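Local coordinates for protein pseudouridylate synthase RPUSD4, mitochondrial (Homo sapiens, PDB 5UBA) that isomerises uridine to pseudouridine at sites in mitochondrial RNAs, among them one in 16S ribosomal RNA whose modification is required for assembly into a functional mitochondrial ribosome, at residues W116-H121 / R277-S282; L214-Y219 / I248-H253. All blocks are in the same frame, centred on the assembly; numbering follows the deposited sequence.

Interaction 1: residues W116-H121 / R277-S282; sequences WAITVH and RFFVHS
Phe279, on the C-terminal helix 277-285, packs its ring against Ile118 and the backbone of strand 112-120 in an apolar helix-on-sheet contact. The strand belongs to the mixed sheet of the RluA-type pseudouridine synthase domain, where it pairs antiparallel with 186-193 and 252-259. Over the short segments the helix and strand axes come within 10.1 Å and run 42° apart, a spacing normal for a helix laid on a sheet; all five touching residues are buried. Ile118 CA and Phe279 CA are 8.3 Å apart, with the side chains occupying the space between. With CG swung anti to the backbone N (chi1 -168°), the Phe279 ring reaches the strand with its CE1, CZ and CE2 end leading. Ile118 extends in the reverse sense, alongside the ring: Ile118 CG1 lies 3.6 Å from Phe279 CE1, approaching obliquely. The ring's edge is directed at main chain, with Phe279 CE2 3.5 Å from Trp116 O and Phe279 CZ 4.0 Å from Ala117 CA, both near the ring plane. About one turn on from Phe279, Ser282 extends the apolar patch through carbon, its CB 3.9 Å from Ile118 CD1, while its hydroxyl is engaged with His251 NE2. Phe279 also touches Leu188 of strand 186-193, so its side chain meets two neighbouring strands. Replacing Phe279 by an alanine would probably open a gap beneath the helix and leave the CG1 and CD1 atoms of Ile118 without their aromatic neighbour. No hydrogen bond crosses between the segments, and only 207 Å² is buried in total; adhesion here therefore depends on the close fit of carbon surfaces, with the polar ends of Trp116 and Ser282 satisfied by Glu190 and His251.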
# COMPACT_ATOMS: atom_id res chain seq x y z
N TRP A 116 6.03 2.82 1.91
CA TRP A 116 6.99 3.51 1.05
C TRP A 116 6.45 3.47 -0.36
O TRP A 116 5.98 2.43 -0.85
CB TRP A 116 8.35 2.85 1.10
CG TRP A 116 9.16 3.16 2.33
CD1 TRP A 116 8.76 3.79 3.48
CD2 TRP A 116 10.53 2.84 2.52
NE1 TRP A 116 9.81 3.87 4.38
CE2 TRP A 116 10.90 3.29 3.81
CE3 TRP A 116 11.48 2.21 1.72
CZ2 TRP A 116 12.19 3.13 4.31
CZ3 TRP A 116 12.78 2.07 2.22
CH2 TRP A 116 13.12 2.53 3.49
N ALA A 117 6.56 4.61 -1.07
CA ALA A 117 6.14 4.72 -2.45
C ALA A 117 7.15 5.52 -3.24
O ALA A 117 7.80 6.41 -2.71
CB ALA A 117 4.79 5.39 -2.56
N ILE A 118 7.27 5.20 -4.51
CA ILE A 118 7.96 6.09 -5.45
C ILE A 118 6.91 6.90 -6.15
O ILE A 118 5.92 6.36 -6.65
CB ILE A 118 8.76 5.31 -6.50
CG1 ILE A 118 9.84 4.48 -5.81
CG2 ILE A 118 9.37 6.29 -7.53
CD1 ILE A 118 10.69 3.69 -6.79
N THR A 119 7.13 8.21 -6.18
CA THR A 119 6.21 9.14 -6.81
C THR A 119 6.85 9.78 -8.00
O THR A 119 8.06 9.96 -8.07
CB THR A 119 5.69 10.24 -5.85
OG1 THR A 119 6.78 11.03 -5.37
CG2 THR A 119 4.97 9.61 -4.67
N VAL A 120 5.99 10.09 -8.95
CA VAL A 120 6.31 10.91 -10.10
C VAL A 120 6.13 12.35 -9.57
O VAL A 120 5.10 12.67 -9.00
CB VAL A 120 5.32 10.59 -11.23
CG1 VAL A 120 5.52 11.53 -12.42
CG2 VAL A 120 5.41 9.12 -11.63
N HIS A 121 7.13 13.18 -9.72
CA HIS A 121 7.15 14.51 -9.12
C HIS A 121 7.42 14.40 -7.63
O HIS A 121 7.17 13.37 -6.98
CB HIS A 121 5.87 15.34 -9.36
CG HIS A 121 5.36 15.27 -10.76
ND1 HIS A 121 6.14 15.58 -11.86
CD2 HIS A 121 4.14 14.93 -11.26
CE1 HIS A 121 5.43 15.42 -12.96
NE2 HIS A 121 4.22 15.02 -12.63
N ARG A 277 12.32 -6.65 -5.08
CA ARG A 277 13.43 -6.39 -6.00
C ARG A 277 13.05 -5.40 -7.13
O ARG A 277 13.88 -4.55 -7.49
CB ARG A 277 13.97 -7.71 -6.54
CG ARG A 277 14.81 -8.45 -5.51
CD ARG A 277 16.11 -7.74 -5.20
N PHE A 278 11.83 -5.45 -7.65
CA PHE A 278 11.42 -4.50 -8.70
C PHE A 278 11.47 -3.04 -8.23
O PHE A 278 11.78 -2.12 -8.98
CB PHE A 278 10.07 -4.82 -9.32
CG PHE A 278 8.87 -4.42 -8.50
CD1 PHE A 278 8.27 -3.18 -8.65
CD2 PHE A 278 8.29 -5.33 -7.63
CE1 PHE A 278 7.14 -2.83 -7.91
CE2 PHE A 278 7.17 -4.98 -6.87
CZ PHE A 278 6.60 -3.73 -7.04
N PHE A 279 11.10 -2.85 -6.98
CA PHE A 279 11.06 -1.53 -6.37
C PHE A 279 12.49 -1.05 -6.14
O PHE A 279 12.81 0.10 -6.45
CB PHE A 279 10.21 -1.65 -5.07
CG PHE A 279 9.78 -0.33 -4.41
CD1 PHE A 279 10.68 0.70 -4.08
CD2 PHE A 279 8.46 -0.20 -4.01
CE1 PHE A 279 10.23 1.84 -3.42
CE2 PHE A 279 8.03 0.94 -3.33
CZ PHE A 279 8.91 1.94 -3.04
N VAL A 280 13.34 -1.93 -5.61
CA VAL A 280 14.77 -1.64 -5.46
C VAL A 280 15.38 -1.21 -6.80
O VAL A 280 16.16 -0.24 -6.86
CB VAL A 280 15.53 -2.83 -4.88
CG1 VAL A 280 17.03 -2.56 -4.87
CG2 VAL A 280 15.05 -3.14 -3.47
N HIS A 281 15.03 -1.93 -7.86
CA HIS A 281 15.54 -1.64 -9.21
C HIS A 281 15.11 -0.26 -9.67
O HIS A 281 15.95 0.54 -10.10
CB HIS A 281 15.06 -2.70 -10.20
CG HIS A 281 15.60 -2.52 -11.59
ND1 HIS A 281 16.91 -2.79 -11.91
CD2 HIS A 281 15.01 -2.10 -12.72
CE1 HIS A 281 17.10 -2.53 -13.20
NE2 HIS A 281 15.96 -2.12 -13.71
N SER A 282 13.82 0.04 -9.55
CA SER A 282 13.30 1.37 -9.93
C SER A 282 13.99 2.50 -9.12
O SER A 282 14.33 3.54 -9.67
CB SER A 282 11.80 1.44 -9.72
OG SER A 282 11.12 0.57 -10.62

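Interaction 2: residues L214-Y219 / I248-H253; sequences LGDHKY and IPLHLH. With CA (calcium ion), chain E.
The side chains of Leu214 and His251 run alongside one another in a common direction and form a CH-pi contact between the loop after helix 200-209 and the residues leading into strand 252-259 of the RluA-type synthase sheet. Leu214 CD2 stands over one face of the His251 imidazole, 3.7 Å from the ring centroid and only 11° off the normal. Leu214 CG lies anti to the backbone N (chi1 180°), carrying the branch out toward the ring, and the second torsion brings CD2 over the face. Leu214 O adds polar links: it accepts a weak bond from His251 N at 3.1 Å and a longer, weak one from His251 ND1. The same ND1 is also weakly bonded to Pro249 O, while NE2 is bonded to Ser282 OG, so both ring nitrogens are engaged and rotation is probably restricted. Asp216 and Leu250 are a second pair running alongside each other, with Leu250 CD1 3.5 Å from Asp216 CB. The Asp216 carboxylate turns to its own loop, where OD1 accepts from Tyr219 N in an Asx motif, and makes a salt bridge with Arg202. Leu250 is about 7 Å, side chain to side chain, from Asp83, the probable catalytic aspartate. Between the two pairs, Gly215 CA is 3.4 Å from Pro249 O, and a side chain on Gly215 would collide with that carbonyl. Ile248 O sits at the edge of the His217 imidazole, slightly tilted from its plane: His217 NE2 donates to it at 3.0 Å, in the carbonyl plane and with an N-H...O angle of 155°. Gln228 N bonds to ND1 of this ring. Beyond the ring, His217 O binds the calcium ion at 2.3 Å, alongside a water and the backbone oxygens of Ser220, Asn223 and Ala226.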
# COMPACT_ATOMS: atom_id res chain seq x y z
N LEU A 214 4.39 5.91 -8.91
CA LEU A 214 4.91 5.30 -10.12
C LEU A 214 4.11 4.02 -10.41
O LEU A 214 3.98 3.17 -9.52
CB LEU A 214 6.38 4.95 -9.98
CG LEU A 214 7.06 4.29 -11.18
CD1 LEU A 214 7.06 5.18 -12.41
CD2 LEU A 214 8.48 3.92 -10.80
N GLY A 215 3.57 3.91 -11.61
CA GLY A 215 2.76 2.76 -11.97
C GLY A 215 1.29 2.90 -11.69
O GLY A 215 0.56 1.98 -11.95
N ASP A 216 0.86 4.04 -11.14
CA ASP A 216 -0.55 4.22 -10.83
C ASP A 216 -1.31 4.73 -12.06
O ASP A 216 -1.65 5.90 -12.15
CB ASP A 216 -0.76 5.15 -9.63
CG ASP A 216 -2.13 4.99 -9.04
OD1 ASP A 216 -3.04 4.44 -9.72
OD2 ASP A 216 -2.30 5.33 -7.84
N HIS A 217 -1.60 3.81 -12.95
CA HIS A 217 -2.30 4.18 -14.18
C HIS A 217 -3.68 4.71 -13.87
O HIS A 217 -4.11 5.76 -14.45
CB HIS A 217 -2.30 2.99 -15.13
CG HIS A 217 -0.94 2.43 -15.30
ND1 HIS A 217 0.09 3.18 -15.82
CD2 HIS A 217 -0.38 1.27 -14.88
CE1 HIS A 217 1.20 2.47 -15.80
NE2 HIS A 217 0.95 1.32 -15.20
N LYS A 218 -4.38 4.09 -12.92
CA LYS A 218 -5.75 4.46 -12.56
C LYS A 218 -5.86 5.90 -12.10
O LYS A 218 -6.76 6.64 -12.53
CB LYS A 218 -6.28 3.51 -11.48
CG LYS A 218 -7.68 3.85 -10.97
CD LYS A 218 -8.18 2.86 -9.94
CE LYS A 218 -8.57 1.52 -10.55
NZ LYS A 218 -8.91 0.58 -9.45
N TYR A 219 -4.95 6.33 -11.23
CA TYR A 219 -5.06 7.65 -10.64
C TYR A 219 -4.20 8.74 -11.26
O TYR A 219 -4.12 9.84 -10.69
CB TYR A 219 -4.87 7.51 -9.12
CG TYR A 219 -6.00 6.75 -8.45
CD1 TYR A 219 -7.31 7.25 -8.47
CD2 TYR A 219 -5.80 5.55 -7.80
CE1 TYR A 219 -8.35 6.57 -7.85
CE2 TYR A 219 -6.82 4.86 -7.18
CZ TYR A 219 -8.10 5.37 -7.19
OH TYR A 219 -9.12 4.68 -6.58
N ILE A 248 4.25 -1.03 -16.23
CA ILE A 248 4.94 -0.67 -15.01
C ILE A 248 3.98 -0.98 -13.84
O ILE A 248 2.85 -0.51 -13.84
CB ILE A 248 5.32 0.81 -14.96
CG1 ILE A 248 6.34 1.14 -16.06
CG2 ILE A 248 5.89 1.22 -13.61
CD1 ILE A 248 6.50 2.61 -16.33
N PRO A 249 4.46 -1.76 -12.85
CA PRO A 249 3.62 -2.03 -11.68
C PRO A 249 3.51 -0.84 -10.74
O PRO A 249 4.39 0.03 -10.72
CB PRO A 249 4.36 -3.13 -10.95
CG PRO A 249 5.79 -2.87 -11.28
CD PRO A 249 5.76 -2.43 -12.72
N LEU A 250 2.45 -0.81 -9.96
CA LEU A 250 2.40 0.14 -8.84
C LEU A 250 3.59 -0.08 -7.90
O LEU A 250 4.03 -1.20 -7.70
CB LEU A 250 1.11 -0.05 -8.06
CG LEU A 250 0.75 1.06 -7.08
CD1 LEU A 250 0.33 2.36 -7.78
CD2 LEU A 250 -0.35 0.55 -6.17
N HIS A 251 4.13 1.02 -7.36
CA HIS A 251 5.25 1.01 -6.41
C HIS A 251 4.75 1.50 -5.06
O HIS A 251 5.04 2.62 -4.64
CB HIS A 251 6.42 1.87 -6.91
CG HIS A 251 7.16 1.27 -8.06
ND1 HIS A 251 6.57 1.02 -9.28
CD2 HIS A 251 8.45 0.91 -8.18
CE1 HIS A 251 7.49 0.51 -10.10
NE2 HIS A 251 8.62 0.41 -9.44
N LEU A 252 4.04 0.62 -4.36
CA LEU A 252 3.49 0.92 -3.02
C LEU A 252 3.71 -0.28 -2.10
O LEU A 252 3.12 -1.34 -2.32
CB LEU A 252 2.02 1.28 -3.11
CG LEU A 252 1.30 1.57 -1.78
CD1 LEU A 252 1.93 2.77 -1.07
CD2 LEU A 252 -0.17 1.84 -2.00
N HIS A 253 4.58 -0.10 -1.11
CA HIS A 253 5.05 -1.15 -0.22
C HIS A 253 4.66 -0.86 1.24
O HIS A 253 4.97 0.23 1.76
CB HIS A 253 6.56 -1.24 -0.34
CG HIS A 253 7.18 -2.27 0.55
ND1 HIS A 253 6.95 -3.63 0.41
CD2 HIS A 253 8.06 -2.14 1.57
CE1 HIS A 253 7.69 -4.28 1.29
NE2 HIS A 253 8.36 -3.40 2.01
CA CA E . -4.21 7.23 -16.20
O HOH W 1 -2.87 8.40 -17.71

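Overall arrangement
Going from the N terminus, the first segment reached is 116-121, on strand 112-120, well after the earlier helices and strands. The chain then passes through strands 175-182 and 186-193 and helix 200-209 to the calcium-binding loop at 214-219. Interaction 2 closes a loop when 248-253 meets that segment, and strand 252-259 follows directly. Interaction 1 closes only at helix 277-285, so interaction 2 is nested inside its larger loop. Their centres are about 9 Å apart, and they touch: Ile118 O lies 2.8 Å from Leu214 N, a probable hydrogen bond, and Ala117 CB packs 3.5 Å from His251 O. Together they tie the calcium loop and the C-terminal helix to neighbouring strands of the mixed sheet.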